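Local coordinates for protein transcriptional regulator, ROK family (Vibrio cholerae O1 biovar eltor, PDB 1Z05) that probably binds DNA to regulate transcription, in connection with carbohydrate metabolism, as a zinc-containing ROK-family homologue of the Mlc protein, at residues L106-L111 and L166-S171; D298-R303 and V335-Q340; S319-C324 and I367-S372. All blocks are in the same frame, centred on the assembly; numbering follows the deposited sequence. Where two conformers were deposited one is given.

In the fold
The three contacts illustrate how a ROK protein joins its parts by different means. Interaction 1 pairs two parallel strands in one five-stranded sheet. Interactions 2 and 3 belong to a helical cluster on the opposite side of the chain's centre, about 47 and 38 Å away between centres. They lie only about 12 Å apart, centre to centre, and touch: I338 CD1 packs on I367 CD1 at 3.7 Å and V300 CG2 on I323 CD1 at 3.8 Å, so that their apolar parts are continuous. The zinc site of H269, C279, C281 and C286 belongs to none of them; the side chain of Q299 in interaction 2 comes within about 12 Å of that of C286.

Interaction 1: L106-L111 and L166-S171; sequences LGWQFL and LDRVTS
W108 and R168 form a parallel beta bridge near the start of the two neighbouring strands 108-116 and 168-176, which run side by side in the mixed five-stranded sheet of an ASKHA-type (actin and hexokinase-like) domain. R168 straddles its partner in the classical parallel manner: its N donates to G107 O (3.1 Å), while its O receives Q109 N (2.8 Å). T170 N then bonds to Q109 O at 2.8 Å. The next bond skips a position, with L111 N going to S171 O (3.0 Å) rather than to T170, an irregularity consistent with a beta bulge at T170 and S171.

The sheet's two faces are secured differently. On the face of W108, the R168 side chain crosses obliquely over one face of the indole, its CD over the six-membered ring at 3.9 Å from the centroid, a CH-pi contact. A bend at chi3 (-70°) lays the guanidinium over the five-membered ring, CZ 3.7 Å from that centroid and the planes 23° apart: a stacked cation-pi pair. Because R168 was modelled in two conformers, this stack describes one of them and may not be permanent. The indole itself has a second hold, since W108 NE1 donates to H81 O.

On the other face, Q109 extends toward the turn that leads into the second strand. Its OE1 accepts D167 N at 2.7 Å, from well above the amide plane, and its NE2 donates to Q165 O, so both ends of a buried amide are satisfied by backbone. V169 and L111 turn to F159 of helix 144-161, which covers this side. Back on the indole side, T170 meets W108 at about a right angle, its CG2 lying 3.4 Å from ring atom CE3.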
loop_
_atom_site.group_PDB
_atom_site.type_symbol
_atom_site.label_atom_id
_atom_site.label_comp_id
_atom_site.label_asym_id
_atom_site.label_seq_id
_atom_site.Cartn_x
_atom_site.Cartn_y
_atom_site.Cartn_z
ATOM N N LEU A 106 -1.100 10.500 -32.607
ATOM C CA LEU A 106 -1.351 9.902 -33.910
ATOM C C LEU A 106 -0.049 9.424 -34.547
ATOM O O LEU A 106 0.888 10.206 -34.728
ATOM C CB LEU A 106 -2.096 10.886 -34.830
ATOM C CG LEU A 106 -2.867 10.295 -36.011
ATOM C CD1 LEU A 106 -4.000 9.369 -35.550
ATOM C CD2 LEU A 106 -3.421 11.399 -36.912
ATOM N N GLY A 107 -0.002 8.130 -34.848
ATOM C CA GLY A 107 1.194 7.488 -35.373
ATOM C C GLY A 107 1.875 6.597 -34.356
ATOM O O GLY A 107 2.606 5.670 -34.725
ATOM N N TRP A 108 1.643 6.875 -33.075
ATOM C CA TRP A 108 2.234 6.090 -31.996
ATOM C C TRP A 108 1.286 4.990 -31.562
ATOM O O TRP A 108 0.078 5.209 -31.427
ATOM C CB TRP A 108 2.516 6.958 -30.775
ATOM C CG TRP A 108 3.498 8.052 -30.988
ATOM C CD1 TRP A 108 3.234 9.389 -31.014
ATOM C CD2 TRP A 108 4.913 7.918 -31.143
ATOM N NE1 TRP A 108 4.393 10.096 -31.191
ATOM C CE2 TRP A 108 5.442 9.219 -31.271
ATOM C CE3 TRP A 108 5.787 6.824 -31.181
ATOM C CZ2 TRP A 108 6.806 9.461 -31.456
ATOM C CZ3 TRP A 108 7.152 7.063 -31.367
ATOM C CH2 TRP A 108 7.644 8.374 -31.506
ATOM N N GLN A 109 1.855 3.821 -31.300
ATOM C CA GLN A 109 1.084 2.643 -30.969
ATOM C C GLN A 109 1.795 1.828 -29.893
ATOM O O GLN A 109 2.943 2.097 -29.549
ATOM C CB GLN A 109 0.900 1.784 -32.226
ATOM C CG GLN A 109 0.215 2.501 -33.398
ATOM C CD GLN A 109 0.259 1.693 -34.664
ATOM O OE1 GLN A 109 1.165 0.894 -34.854
ATOM N NE2 GLN A 109 -0.720 1.894 -35.543
ATOM N N PHE A 110 1.099 0.828 -29.365
ATOM C CA PHE A 110 1.711 -0.181 -28.508
ATOM C C PHE A 110 0.937 -1.490 -28.671
ATOM O O PHE A 110 -0.211 -1.483 -29.120
ATOM C CB PHE A 110 1.740 0.280 -27.033
ATOM C CG PHE A 110 0.372 0.514 -26.418
ATOM C CD1 PHE A 110 -0.318 -0.528 -25.810
ATOM C CD2 PHE A 110 -0.202 1.786 -26.425
ATOM C CE1 PHE A 110 -1.578 -0.326 -25.225
ATOM C CE2 PHE A 110 -1.447 2.011 -25.830
ATOM C CZ PHE A 110 -2.140 0.956 -25.238
ATOM N N LEU A 111 1.582 -2.601 -28.323
ATOM C CA LEU A 111 0.926 -3.892 -28.242
ATOM C C LEU A 111 0.507 -4.160 -26.812
ATOM O O LEU A 111 1.249 -3.858 -25.866
ATOM C CB LEU A 111 1.870 -5.021 -28.675
ATOM C CG LEU A 111 2.268 -5.217 -30.131
ATOM C CD1 LEU A 111 2.957 -6.583 -30.242
ATOM C CD2 LEU A 111 1.067 -5.157 -31.053
ATOM N N LEU A 166 0.781 -1.400 -38.817
ATOM C CA LEU A 166 1.704 -1.054 -37.736
ATOM C C LEU A 166 2.458 0.209 -38.099
ATOM O O LEU A 166 2.874 0.384 -39.241
ATOM C CB LEU A 166 2.681 -2.201 -37.467
ATOM C CG LEU A 166 2.053 -3.425 -36.808
ATOM C CD1 LEU A 166 2.841 -4.663 -37.112
ATOM C CD2 LEU A 166 1.931 -3.238 -35.307
ATOM N N ASP A 167 2.625 1.093 -37.128
ATOM C CA ASP A 167 3.331 2.340 -37.367
ATOM C C ASP A 167 4.492 2.392 -36.367
ATOM O O ASP A 167 5.406 1.564 -36.443
ATOM C CB ASP A 167 2.362 3.535 -37.257
ATOM C CG ASP A 167 2.920 4.817 -37.877
ATOM O OD1 ASP A 167 4.103 4.846 -38.300
ATOM O OD2 ASP A 167 2.162 5.810 -37.945
ATOM N N ARG A 168 4.435 3.331 -35.428
ATOM C CA ARG A 168 5.480 3.498 -34.425
ATOM C C ARG A 168 5.090 2.781 -33.133
ATOM O O ARG A 168 4.444 3.358 -32.263
ATOM C CB ARG A 168 5.743 4.987 -34.165
ATOM C CG ARG A 168 5.951 5.824 -35.429
ATOM C CD ARG A 168 6.186 7.300 -35.116
ATOM N NE ARG A 168 4.990 7.977 -34.611
ATOM C CZ ARG A 168 4.742 9.277 -34.752
ATOM N NH1 ARG A 168 3.628 9.793 -34.254
ATOM N NH2 ARG A 168 5.599 10.063 -35.396
ATOM N N VAL A 169 5.475 1.510 -33.031
ATOM C CA VAL A 169 5.153 0.692 -31.855
ATOM C C VAL A 169 6.176 0.984 -30.761
ATOM O O VAL A 169 7.369 0.763 -30.944
ATOM C CB VAL A 169 5.152 -0.812 -32.200
ATOM C CG1 VAL A 169 4.605 -1.635 -31.020
ATOM C CG2 VAL A 169 4.337 -1.067 -33.473
ATOM N N THR A 170 5.709 1.484 -29.626
ATOM C CA THR A 170 6.619 2.003 -28.604
ATOM C C THR A 170 6.973 0.989 -27.531
ATOM O O THR A 170 7.992 1.127 -26.849
ATOM C CB THR A 170 5.981 3.182 -27.881
ATOM O OG1 THR A 170 4.777 2.734 -27.262
ATOM C CG2 THR A 170 5.657 4.305 -28.856
ATOM N N SER A 171 6.118 -0.009 -27.358
ATOM C CA SER A 171 6.168 -0.866 -26.172
ATOM C C SER A 171 5.191 -2.029 -26.288
ATOM O O SER A 171 4.319 -2.040 -27.162
ATOM C CB SER A 171 5.813 -0.043 -24.922
ATOM O OG SER A 171 4.562 0.604 -25.101
#

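Interaction 2: D298-R303 and V335-Q340; sequences DQVTAR and VDVIQQ
R303 reaches from helix 293-305 to D336 and V337 on helix 332-356, forming a salt bridge that spans an inclined, roughly antiparallel helix pair (139° between the segment axes, 10.7 Å apart). CB points toward the partner helix; CG lies anti to the carbonyl carbon, and the chain then bends about the CG-CD bond (chi3 69°), bringing the head group to D336. NE is bonded outside the pair. At the tip, R303 NH1 and NH2 both grip the same carboxylate oxygen, D336 OD2, at 2.9 and 3.0 Å. That oxygen sits in the guanidinium plane, whereas the carboxylate stands nearly perpendicular to it; OD2 offers its anti lone pair to NH1, while NH2 comes from the same anti side but well out of the carboxylate plane. NH2 also pairs with E308, so two acids probably hold the head group in place.

Next to the bridge is an apolar contact, V300 CG2 on V337 CG1 at 3.9 Å; V337 CG2 also lies near the charged R303 NH1. One water accepts from R303 NH1 and donates to Q299 OE1, both at 3.0 Å, and, in the Q340 conformer described (one of two), to Q340 OE1 at 2.9 Å.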
loop_
_atom_site.group_PDB
_atom_site.type_symbol
_atom_site.label_atom_id
_atom_site.label_comp_id
_atom_site.label_asym_id
_atom_site.label_seq_id
_atom_site.Cartn_x
_atom_site.Cartn_y
_atom_site.Cartn_z
ATOM N N ASP A 298 -21.471 -25.714 -8.464
ATOM C CA ASP A 298 -21.616 -26.889 -7.606
ATOM C C ASP A 298 -22.763 -26.772 -6.595
ATOM O O ASP A 298 -23.399 -27.771 -6.276
ATOM C CB ASP A 298 -20.310 -27.179 -6.859
ATOM C CG ASP A 298 -19.233 -27.797 -7.750
ATOM O OD1 ASP A 298 -19.494 -28.080 -8.942
ATOM O OD2 ASP A 298 -18.108 -28.003 -7.242
ATOM N N GLN A 299 -23.006 -25.565 -6.081
ATOM C CA GLN A 299 -24.097 -25.332 -5.131
ATOM C C GLN A 299 -25.447 -25.538 -5.805
ATOM O O GLN A 299 -26.326 -26.205 -5.266
ATOM C CB GLN A 299 -24.033 -23.914 -4.563
ATOM C CG GLN A 299 -23.109 -23.749 -3.369
ATOM C CD GLN A 299 -22.879 -22.291 -3.019
ATOM O OE1 GLN A 299 -23.822 -21.494 -2.976
ATOM N NE2 GLN A 299 -21.622 -21.933 -2.766
ATOM N N VAL A 300 -25.585 -24.952 -6.989
ATOM C CA VAL A 300 -26.788 -25.066 -7.803
ATOM C C VAL A 300 -27.040 -26.542 -8.121
ATOM O O VAL A 300 -28.137 -27.047 -7.903
ATOM C CB VAL A 300 -26.652 -24.214 -9.101
ATOM C CG1 VAL A 300 -27.778 -24.518 -10.094
ATOM C CG2 VAL A 300 -26.634 -22.735 -8.753
ATOM N N THR A 301 -26.004 -27.233 -8.595
ATOM C CA THR A 301 -26.091 -28.667 -8.885
ATOM C C THR A 301 -26.526 -29.479 -7.665
ATOM O O THR A 301 -27.359 -30.365 -7.792
ATOM C CB THR A 301 -24.751 -29.225 -9.436
ATOM O OG1 THR A 301 -24.334 -28.439 -10.555
ATOM C CG2 THR A 301 -24.898 -30.667 -9.880
ATOM N N ALA A 302 -25.973 -29.178 -6.493
ATOM C CA ALA A 302 -26.317 -29.924 -5.272
ATOM C C ALA A 302 -27.769 -29.703 -4.823
ATOM O O ALA A 302 -28.451 -30.638 -4.419
ATOM C CB ALA A 302 -25.345 -29.581 -4.134
ATOM N N ARG A 303 -28.244 -28.465 -4.905
ATOM C CA ARG A 303 -29.595 -28.145 -4.419
ATOM C C ARG A 303 -30.676 -28.726 -5.332
ATOM O O ARG A 303 -31.728 -29.162 -4.859
ATOM C CB ARG A 303 -29.748 -26.633 -4.221
ATOM C CG ARG A 303 -28.829 -26.076 -3.122
ATOM C CD ARG A 303 -28.884 -24.548 -2.987
ATOM N NE ARG A 303 -30.186 -24.141 -2.467
ATOM C CZ ARG A 303 -30.494 -22.924 -2.029
ATOM N NH1 ARG A 303 -29.584 -21.955 -2.024
ATOM N NH2 ARG A 303 -31.729 -22.686 -1.587
ATOM N N VAL A 335 -31.916 -16.891 -7.515
ATOM C CA VAL A 335 -31.916 -15.696 -6.673
ATOM C C VAL A 335 -31.258 -16.002 -5.324
ATOM O O VAL A 335 -30.351 -15.287 -4.891
ATOM C CB VAL A 335 -33.353 -15.130 -6.471
ATOM C CG1 VAL A 335 -33.386 -14.067 -5.357
ATOM C CG2 VAL A 335 -33.904 -14.557 -7.782
ATOM N N ASP A 336 -31.694 -17.074 -4.674
ATOM C CA ASP A 336 -31.137 -17.450 -3.368
ATOM C C ASP A 336 -29.628 -17.757 -3.403
ATOM O O ASP A 336 -28.881 -17.391 -2.485
ATOM C CB ASP A 336 -31.901 -18.642 -2.790
ATOM C CG ASP A 336 -31.689 -18.790 -1.293
ATOM O OD1 ASP A 336 -32.062 -17.852 -0.533
ATOM O OD2 ASP A 336 -31.157 -19.848 -0.877
ATOM N N VAL A 337 -29.196 -18.439 -4.457
ATOM C CA VAL A 337 -27.772 -18.729 -4.674
ATOM C C VAL A 337 -26.957 -17.430 -4.851
ATOM O O VAL A 337 -25.903 -17.266 -4.237
ATOM C CB VAL A 337 -27.580 -19.700 -5.871
ATOM C CG1 VAL A 337 -26.104 -19.829 -6.272
ATOM C CG2 VAL A 337 -28.159 -21.076 -5.540
ATOM N N ILE A 338 -27.452 -16.506 -5.667
ATOM C CA ILE A 338 -26.781 -15.206 -5.848
ATOM C C ILE A 338 -26.733 -14.356 -4.567
ATOM O O ILE A 338 -25.735 -13.659 -4.301
ATOM C CB ILE A 338 -27.390 -14.401 -7.044
ATOM C CG1 ILE A 338 -27.140 -15.131 -8.379
ATOM C CG2 ILE A 338 -26.822 -12.985 -7.116
ATOM C CD1 ILE A 338 -25.700 -15.591 -8.589
ATOM N N GLN A 339 -27.811 -14.393 -3.784
ATOM C CA GLN A 339 -27.858 -13.655 -2.511
ATOM C C GLN A 339 -26.839 -14.212 -1.521
ATOM O O GLN A 339 -26.125 -13.446 -0.882
ATOM C CB GLN A 339 -29.281 -13.610 -1.921
ATOM C CG GLN A 339 -30.227 -12.740 -2.740
ATOM C CD GLN A 339 -31.677 -12.848 -2.302
ATOM O OE1 GLN A 339 -32.082 -13.833 -1.677
ATOM N NE2 GLN A 339 -32.468 -11.838 -2.644
ATOM N N GLN A 340 -26.761 -15.535 -1.419
ATOM C CA GLN A 340 -25.768 -16.189 -0.570
ATOM C C GLN A 340 -24.332 -15.825 -0.973
ATOM O O GLN A 340 -23.487 -15.566 -0.118
ATOM C CB GLN A 340 -25.963 -17.706 -0.597
ATOM C CG GLN A 340 -25.092 -18.458 0.391
ATOM C CD GLN A 340 -25.302 -19.962 0.338
ATOM O OE1 GLN A 340 -26.434 -20.448 0.320
ATOM N NE2 GLN A 340 -24.202 -20.705 0.321
HETATM O O HOH W 1 -24.205 -19.027 -3.360
HETATM O O HOH W 2 -26.628 -21.969 -2.104
HETATM O O HOH W 3 -22.013 -19.196 -1.714
#

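Interaction 3: S319-C324 and I367-S372; sequences SIEDIC and INQAKS
I320 O receives C324 N at 2.9 Å in the first turn of helix 320-328, and the same two residues turn their side chains to the 3-10 segment that includes 367-369 and to A370 just after it. That first turn is closed by a capping box: S319 OG accepts D322 N at 3.0 Å, and D322 OD2 weakly returns a bond from S319 N. Across the contact the meeting is wholly apolar at its centre. With SG anti to the carbonyl carbon (chi1 -74°), C324 SG touches both I367 CD1 and A370 CB, each 3.8 Å away, in directions about a right angle apart. The close approach of the CA atoms of C324 and A370, 5.0 Å, is consistent with two small side chains meeting there. I367 CD1 also reaches I320 CG2 at 4.2 Å, its side chain crossing that of I320.

The contact thus sets the start of helix 320-328 against the 3-10 segment and the N-cap residue A370 that lead into helix 371-385. I320 and I323 continue onto I296 of helix 293-305, I367 packs on L341 of the long helix 332-356, and N368 ND2 ties the turn to I363 O of strand 360-364.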
loop_
_atom_site.group_PDB
_atom_site.type_symbol
_atom_site.label_atom_id
_atom_site.label_comp_id
_atom_site.label_asym_id
_atom_site.label_seq_id
_atom_site.Cartn_x
_atom_site.Cartn_y
_atom_site.Cartn_z
ATOM N N SER A 319 -24.076 -22.996 -16.587
ATOM C CA SER A 319 -23.023 -21.992 -16.500
ATOM C C SER A 319 -23.397 -20.895 -15.505
ATOM O O SER A 319 -24.536 -20.840 -15.026
ATOM C CB SER A 319 -22.754 -21.379 -17.878
ATOM O OG SER A 319 -23.821 -20.540 -18.289
ATOM N N ILE A 320 -22.434 -20.028 -15.199
ATOM C CA ILE A 320 -22.678 -18.859 -14.361
ATOM C C ILE A 320 -23.637 -17.898 -15.065
ATOM O O ILE A 320 -24.531 -17.324 -14.429
ATOM C CB ILE A 320 -21.354 -18.140 -13.970
ATOM C CG1 ILE A 320 -20.448 -19.077 -13.152
ATOM C CG2 ILE A 320 -21.637 -16.835 -13.189
ATOM C CD1 ILE A 320 -20.949 -19.360 -11.726
ATOM N N GLU A 321 -23.460 -17.747 -16.376
ATOM C CA GLU A 321 -24.382 -16.966 -17.207
ATOM C C GLU A 321 -25.824 -17.460 -17.076
ATOM O O GLU A 321 -26.739 -16.652 -16.953
ATOM C CB GLU A 321 -23.954 -16.987 -18.681
ATOM C CG GLU A 321 -22.734 -16.123 -19.014
ATOM C CD GLU A 321 -21.398 -16.793 -18.692
ATOM O OE1 GLU A 321 -21.390 -17.928 -18.166
ATOM O OE2 GLU A 321 -20.345 -16.179 -18.974
ATOM N N ASP A 322 -26.013 -18.782 -17.109
ATOM C CA ASP A 322 -27.338 -19.400 -16.941
ATOM C C ASP A 322 -27.944 -19.094 -15.571
ATOM O O ASP A 322 -29.133 -18.790 -15.470
ATOM C CB ASP A 322 -27.271 -20.919 -17.110
ATOM C CG ASP A 322 -26.784 -21.344 -18.481
ATOM O OD1 ASP A 322 -26.616 -20.483 -19.374
ATOM O OD2 ASP A 322 -26.563 -22.557 -18.661
ATOM N N ILE A 323 -27.124 -19.196 -14.525
ATOM C CA ILE A 323 -27.560 -18.902 -13.157
ATOM C C ILE A 323 -27.976 -17.434 -13.026
ATOM O O ILE A 323 -29.019 -17.126 -12.433
ATOM C CB ILE A 323 -26.468 -19.264 -12.105
ATOM C CG1 ILE A 323 -26.124 -20.755 -12.185
ATOM C CG2 ILE A 323 -26.944 -18.928 -10.686
ATOM C CD1 ILE A 323 -24.766 -21.130 -11.595
ATOM N N CYS A 324 -27.160 -16.538 -13.584
ATOM C CA CYS A 324 -27.428 -15.101 -13.546
ATOM C C CYS A 324 -28.677 -14.712 -14.310
ATOM O O CYS A 324 -29.410 -13.823 -13.882
ATOM C CB CYS A 324 -26.229 -14.312 -14.069
ATOM S SG CYS A 324 -24.871 -14.274 -12.923
ATOM N N ILE A 367 -20.797 -12.174 -13.053
ATOM C CA ILE A 367 -21.800 -12.037 -11.992
ATOM C C ILE A 367 -22.536 -10.684 -11.997
ATOM O O ILE A 367 -23.602 -10.541 -11.380
ATOM C CB ILE A 367 -21.161 -12.306 -10.599
ATOM C CG1 ILE A 367 -22.185 -12.915 -9.646
ATOM C CG2 ILE A 367 -20.483 -11.036 -10.034
ATOM C CD1 ILE A 367 -22.517 -14.364 -9.964
ATOM N N ASN A 368 -21.979 -9.695 -12.693
ATOM C CA ASN A 368 -22.653 -8.407 -12.858
ATOM C C ASN A 368 -23.955 -8.490 -13.675
ATOM O O ASN A 368 -24.751 -7.543 -13.686
ATOM C CB ASN A 368 -21.706 -7.352 -13.433
ATOM C CG ASN A 368 -20.808 -6.745 -12.380
ATOM O OD1 ASN A 368 -21.250 -6.434 -11.272
ATOM N ND2 ASN A 368 -19.535 -6.560 -12.722
ATOM N N GLN A 369 -24.165 -9.623 -14.342
ATOM C CA GLN A 369 -25.410 -9.882 -15.069
ATOM C C GLN A 369 -26.583 -10.132 -14.116
ATOM O O GLN A 369 -27.744 -10.116 -14.527
ATOM C CB GLN A 369 -25.225 -11.042 -16.054
ATOM C CG GLN A 369 -24.308 -10.685 -17.227
ATOM C CD GLN A 369 -23.810 -11.894 -18.007
ATOM O OE1 GLN A 369 -24.296 -13.011 -17.833
ATOM N NE2 GLN A 369 -22.827 -11.667 -18.878
ATOM N N ALA A 370 -26.267 -10.349 -12.843
ATOM C CA ALA A 370 -27.276 -10.452 -11.792
ATOM C C ALA A 370 -27.077 -9.381 -10.712
ATOM O O ALA A 370 -27.457 -9.583 -9.555
ATOM C CB ALA A 370 -27.250 -11.850 -11.174
ATOM N N LYS A 371 -26.506 -8.236 -11.093
ATOM C CA LYS A 371 -26.157 -7.194 -10.116
ATOM C C LYS A 371 -27.339 -6.648 -9.312
ATOM O O LYS A 371 -27.167 -6.269 -8.157
ATOM C CB LYS A 371 -25.340 -6.056 -10.746
ATOM C CG LYS A 371 -26.082 -5.110 -11.678
ATOM C CD LYS A 371 -25.079 -4.220 -12.399
ATOM C CE LYS A 371 -25.677 -2.913 -12.852
ATOM N NZ LYS A 371 -24.603 -2.017 -13.390
ATOM N N SER A 372 -28.532 -6.621 -9.914
ATOM C CA SER A 372 -29.741 -6.178 -9.215
ATOM C C SER A 372 -30.039 -7.044 -7.997
ATOM O O SER A 372 -30.636 -6.571 -7.023
ATOM C CB SER A 372 -30.946 -6.166 -10.160
ATOM O OG SER A 372 -31.383 -7.492 -10.423
#